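Local coordinates for protein necrotic enteritis toxin B (Clostridium perfringens, PDB 4I0N) that forms pores, as a toxin of the alpha-hemolysin fold, and probably assembles into a beta-barrel channel in the membranes of host cells, at residues Ala32-Trp37 and Glu270-Met275; Ser103-Thr108 and Asn145-Glu150. All coordinates share one frame; numbering follows the deposited sequence.

Contact 1 (Ala32-Trp37 and Glu270-Met275); sequences ASHKGW and EYNEFM
Glu270 lays its CB against the six-membered ring of Trp37, with CB 3.6 Å from Trp37 CZ2, and its carboxylate plane is turned only 22° from that of the indole. One water ties the two polar ends together: it accepts from Trp37 NE1, near the ring plane, and donates to Glu270 OE2 at 2.6 Å. The other oxygen, OE1, forms a salt bridge with Arg245 on the adjoining strand 236-255. Two residues on, Asn272 sets its amide oxygen over the centre of the indole, OD1 standing 3.1 Å above the ring plane, with ring and amide planes 68° apart. With CG of Asn272 anti to the carbonyl carbon the amide reaches the indole, and its rotation about CB-CG puts OD1 over the ring and ND2 at the edge of His34, 3.5 Å from CD2. Phe274 packs its ring against the end of strand 21-34 and the turn that follows, with Tyr287 and Ala39 as further neighbours. Its CD1 meets Ala32 CB at 3.6 Å, and its CZ approaches the carbonyl O of Trp37, which accepts from His34 N in a type I' turn. The axes of 32-34 and 270-275 approach to 8.2 Å at 157°, nearly antiparallel. Side chains from two different sheets thus meet face to face without backbone bonds, as in the beta-sandwich of the alpha-hemolysin fold.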
# COMPACT_ATOMS: atom_id res chain seq x y z
N ALA A 32 -11.72 0.55 -9.38
CA ALA A 32 -12.50 1.67 -8.86
C ALA A 32 -11.53 2.80 -8.57
O ALA A 32 -10.34 2.56 -8.35
CB ALA A 32 -13.23 1.28 -7.57
N SER A 33 -12.02 4.03 -8.56
CA SER A 33 -11.19 5.15 -8.18
C SER A 33 -12.06 6.27 -7.64
O SER A 33 -13.29 6.35 -7.89
CB SER A 33 -10.36 5.67 -9.36
OG SER A 33 -11.19 6.27 -10.33
N HIS A 34 -11.40 7.18 -6.93
CA HIS A 34 -12.06 8.32 -6.38
C HIS A 34 -10.99 9.34 -6.00
O HIS A 34 -10.09 9.01 -5.25
CB HIS A 34 -12.86 7.91 -5.12
CG HIS A 34 -13.62 9.03 -4.50
ND1 HIS A 34 -14.69 9.62 -5.13
CD2 HIS A 34 -13.45 9.69 -3.33
CE1 HIS A 34 -15.17 10.58 -4.36
NE2 HIS A 34 -14.43 10.65 -3.27
N LYS A 35 -11.07 10.55 -6.55
CA LYS A 35 -10.13 11.63 -6.21
C LYS A 35 -8.65 11.26 -6.45
O LYS A 35 -7.74 11.79 -5.79
CB LYS A 35 -10.35 12.13 -4.78
CG LYS A 35 -11.69 12.85 -4.61
CD LYS A 35 -11.69 13.85 -3.48
CE LYS A 35 -11.90 13.17 -2.13
N GLY A 36 -8.42 10.37 -7.41
CA GLY A 36 -7.07 9.99 -7.78
C GLY A 36 -6.55 8.79 -7.02
O GLY A 36 -5.46 8.29 -7.33
N TRP A 37 -7.32 8.32 -6.03
CA TRP A 37 -7.00 7.11 -5.30
C TRP A 37 -7.61 5.96 -6.07
O TRP A 37 -8.78 6.01 -6.43
CB TRP A 37 -7.63 7.15 -3.90
CG TRP A 37 -7.13 8.28 -3.04
CD1 TRP A 37 -7.03 9.61 -3.38
CD2 TRP A 37 -6.69 8.18 -1.68
NE1 TRP A 37 -6.55 10.34 -2.31
CE2 TRP A 37 -6.33 9.49 -1.26
CE3 TRP A 37 -6.57 7.12 -0.78
CZ2 TRP A 37 -5.86 9.75 0.03
CZ3 TRP A 37 -6.11 7.38 0.51
CH2 TRP A 37 -5.76 8.69 0.90
N GLU A 270 -5.91 11.44 5.37
CA GLU A 270 -6.94 11.14 4.38
C GLU A 270 -7.23 9.67 4.32
O GLU A 270 -6.37 8.86 4.63
CB GLU A 270 -6.58 11.70 3.00
CG GLU A 270 -6.65 13.22 2.99
CD GLU A 270 -6.53 13.79 1.58
OE1 GLU A 270 -5.94 14.89 1.45
OE2 GLU A 270 -7.02 13.14 0.62
N TYR A 271 -8.46 9.33 3.95
CA TYR A 271 -8.91 7.94 3.98
C TYR A 271 -9.88 7.67 2.84
O TYR A 271 -10.79 8.46 2.62
CB TYR A 271 -9.61 7.68 5.31
CG TYR A 271 -10.17 6.27 5.45
CD1 TYR A 271 -9.42 5.27 6.08
CD2 TYR A 271 -11.44 5.95 4.98
CE1 TYR A 271 -9.94 3.97 6.23
CE2 TYR A 271 -11.96 4.66 5.12
CZ TYR A 271 -11.22 3.69 5.75
OH TYR A 271 -11.75 2.42 5.87
N ASN A 272 -9.71 6.55 2.15
CA ASN A 272 -10.69 6.13 1.14
C ASN A 272 -10.75 4.63 1.14
O ASN A 272 -9.72 3.99 1.29
CB ASN A 272 -10.28 6.64 -0.25
CG ASN A 272 -10.46 8.16 -0.39
OD1 ASN A 272 -9.48 8.92 -0.38
ND2 ASN A 272 -11.71 8.60 -0.48
N GLU A 273 -11.93 4.05 0.95
CA GLU A 273 -12.04 2.60 0.89
C GLU A 273 -12.86 2.14 -0.32
O GLU A 273 -13.66 2.91 -0.88
CB GLU A 273 -12.60 2.04 2.19
CG GLU A 273 -14.00 2.50 2.50
CD GLU A 273 -14.62 1.72 3.65
OE1 GLU A 273 -13.97 1.61 4.70
OE2 GLU A 273 -15.74 1.22 3.49
N PHE A 274 -12.61 0.90 -0.74
CA PHE A 274 -13.25 0.34 -1.92
C PHE A 274 -13.64 -1.09 -1.55
O PHE A 274 -12.80 -1.86 -1.12
CB PHE A 274 -12.28 0.36 -3.13
CG PHE A 274 -11.76 1.74 -3.48
CD1 PHE A 274 -12.48 2.58 -4.32
CD2 PHE A 274 -10.55 2.20 -2.94
CE1 PHE A 274 -12.01 3.85 -4.63
CE2 PHE A 274 -10.07 3.47 -3.25
CZ PHE A 274 -10.80 4.30 -4.09
N MET A 275 -14.92 -1.42 -1.70
CA MET A 275 -15.42 -2.76 -1.42
C MET A 275 -15.65 -3.54 -2.73
O MET A 275 -16.22 -3.03 -3.70
CB MET A 275 -16.72 -2.67 -0.59
CG MET A 275 -17.18 -3.99 -0.08
O HOH W 1 -5.56 13.06 -1.56

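Contact 2 (Ser103-Thr108 and Asn145-Glu150); sequences SIPKNT and NTISYE
The chain of Ser103-Thr108 leaves its strand through a cis peptide before Pro105 and comes nearest to strand 145-150 where the CA atoms of Ile104 and Ile147 lie 7.9 Å apart. The two isoleucines lie alongside each other, pointing opposite ways, CD1 of Ile104 resting 3.8 Å from CG1 of Ile147 and almost as near its CG2. With CG1 between the backbone N and the carbonyl carbon (chi1 65°), the Ile147 side chain runs across the proline at about a right angle, its CD1 meeting Pro105 CD at 3.5 Å. Tyr149 brings its phenol edge to the same proline: Pro105 CG lies near the ring plane, 3.6 Å from Tyr149 OH. That hydroxyl is hydrogen-bonded to Thr156, and the ring packs edge-to-face with Phe220. Lys106 NZ returns to Ser103 O at 2.8 Å, tilted 30° from the carbonyl plane, and also bonds Gln158, bridging the cis peptide. Strand 144-150 pairs with 113-120, consistent with the prestem of a leukocidin/hemolysin monomer folded against the sandwich. With the hydroxyl satisfied elsewhere, the segments meet mainly through apolar contact without a direct polar bond, which probably rests on van der Waals packing and burial.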
# COMPACT_ATOMS: atom_id res chain seq x y z
N SER A 103 -0.40 -13.99 2.52
CA SER A 103 -0.39 -12.69 1.86
C SER A 103 1.06 -12.23 1.72
O SER A 103 1.94 -12.64 2.51
CB SER A 103 -1.21 -11.68 2.67
OG SER A 103 -0.63 -11.42 3.94
N ILE A 104 1.32 -11.41 0.72
CA ILE A 104 2.65 -10.85 0.48
C ILE A 104 2.49 -9.34 0.22
O ILE A 104 1.45 -8.89 -0.28
CB ILE A 104 3.39 -11.54 -0.72
CG1 ILE A 104 2.51 -11.55 -1.98
CG2 ILE A 104 3.87 -12.96 -0.35
CD1 ILE A 104 3.24 -11.85 -3.28
N PRO A 105 3.51 -8.54 0.54
CA PRO A 105 4.81 -8.92 1.11
C PRO A 105 4.72 -9.18 2.58
O PRO A 105 3.73 -8.82 3.21
CB PRO A 105 5.69 -7.69 0.82
CG PRO A 105 4.73 -6.53 0.78
CD PRO A 105 3.40 -7.08 0.31
N LYS A 106 5.75 -9.81 3.13
CA LYS A 106 5.70 -10.21 4.53
C LYS A 106 6.78 -9.52 5.36
O LYS A 106 7.73 -8.96 4.81
CB LYS A 106 5.80 -11.74 4.68
CG LYS A 106 4.74 -12.52 3.87
CD LYS A 106 4.35 -13.89 4.49
CE LYS A 106 3.33 -13.77 5.62
NZ LYS A 106 2.12 -12.94 5.25
N ASN A 107 6.60 -9.58 6.68
CA ASN A 107 7.55 -9.02 7.62
C ASN A 107 7.87 -7.56 7.30
O ASN A 107 6.94 -6.77 7.02
CB ASN A 107 8.79 -9.93 7.69
CG ASN A 107 8.43 -11.35 8.08
OD1 ASN A 107 8.63 -12.30 7.31
ND2 ASN A 107 7.86 -11.50 9.27
N THR A 108 9.15 -7.17 7.34
CA THR A 108 9.55 -5.80 7.03
C THR A 108 10.57 -5.78 5.91
O THR A 108 11.55 -6.54 5.95
CB THR A 108 10.12 -5.12 8.26
OG1 THR A 108 9.11 -5.13 9.28
CG2 THR A 108 10.56 -3.67 7.98
N ASN A 145 0.83 -15.31 -8.32
CA ASN A 145 0.65 -13.88 -8.47
C ASN A 145 1.94 -13.23 -8.02
O ASN A 145 2.45 -13.54 -6.94
CB ASN A 145 -0.53 -13.39 -7.61
CG ASN A 145 -1.88 -13.60 -8.29
OD1 ASN A 145 -1.99 -14.28 -9.31
ND2 ASN A 145 -2.91 -13.00 -7.72
N THR A 146 2.50 -12.35 -8.84
CA THR A 146 3.75 -11.68 -8.50
C THR A 146 3.44 -10.21 -8.22
O THR A 146 2.64 -9.59 -8.94
CB THR A 146 4.79 -11.80 -9.63
OG1 THR A 146 5.10 -13.18 -9.86
CG2 THR A 146 6.09 -11.08 -9.25
N ILE A 147 4.02 -9.67 -7.15
CA ILE A 147 3.86 -8.25 -6.85
C ILE A 147 5.17 -7.51 -7.07
O ILE A 147 6.25 -8.10 -7.01
CB ILE A 147 3.39 -7.99 -5.39
CG1 ILE A 147 4.48 -8.46 -4.40
CG2 ILE A 147 2.02 -8.65 -5.14
CD1 ILE A 147 4.36 -7.83 -3.02
N SER A 148 5.05 -6.21 -7.31
CA SER A 148 6.22 -5.36 -7.55
C SER A 148 5.84 -3.93 -7.28
O SER A 148 4.85 -3.42 -7.83
CB SER A 148 6.68 -5.48 -9.02
OG SER A 148 7.70 -4.53 -9.30
N TYR A 149 6.62 -3.27 -6.42
CA TYR A 149 6.52 -1.82 -6.29
C TYR A 149 7.80 -1.22 -5.78
O TYR A 149 8.65 -1.93 -5.26
CB TYR A 149 5.32 -1.40 -5.41
CG TYR A 149 5.37 -1.84 -3.97
CD1 TYR A 149 6.10 -1.11 -2.99
CD2 TYR A 149 4.70 -2.99 -3.56
CE1 TYR A 149 6.09 -1.50 -1.64
CE2 TYR A 149 4.70 -3.41 -2.21
CZ TYR A 149 5.40 -2.67 -1.27
OH TYR A 149 5.39 -3.08 0.05
N GLU A 150 7.95 0.08 -5.96
CA GLU A 150 9.09 0.79 -5.41
C GLU A 150 8.69 1.68 -4.22
O GLU A 150 7.56 2.21 -4.15
CB GLU A 150 9.82 1.59 -6.50
CG GLU A 150 9.05 2.78 -6.99
CD GLU A 150 9.81 3.62 -8.00
OE1 GLU A 150 11.06 3.48 -8.10
OE2 GLU A 150 9.14 4.42 -8.68

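Contacts 1 and 2 illustrate how one largely beta protein joins strands through side chains alone, since neither has a direct hydrogen bond between its segments. Contact 2 is buried and mainly apolar, whereas contact 1 is only partly buried, covers about twice the area and mixes aromatic packing with an amide over a ring and a water bridge between indole and carboxylate. Their centres lie about 21 Å apart and the contacts do not touch, yet both reach the same six-stranded sheet: Ala32-Trp37 lies at the turn between strands 21-34 and 37-47, and Ser103-Thr108 continues from strand 99-104 at its edge. Contact 1 connects this sheet to strand 258-279, contact 2 to strand 144-150.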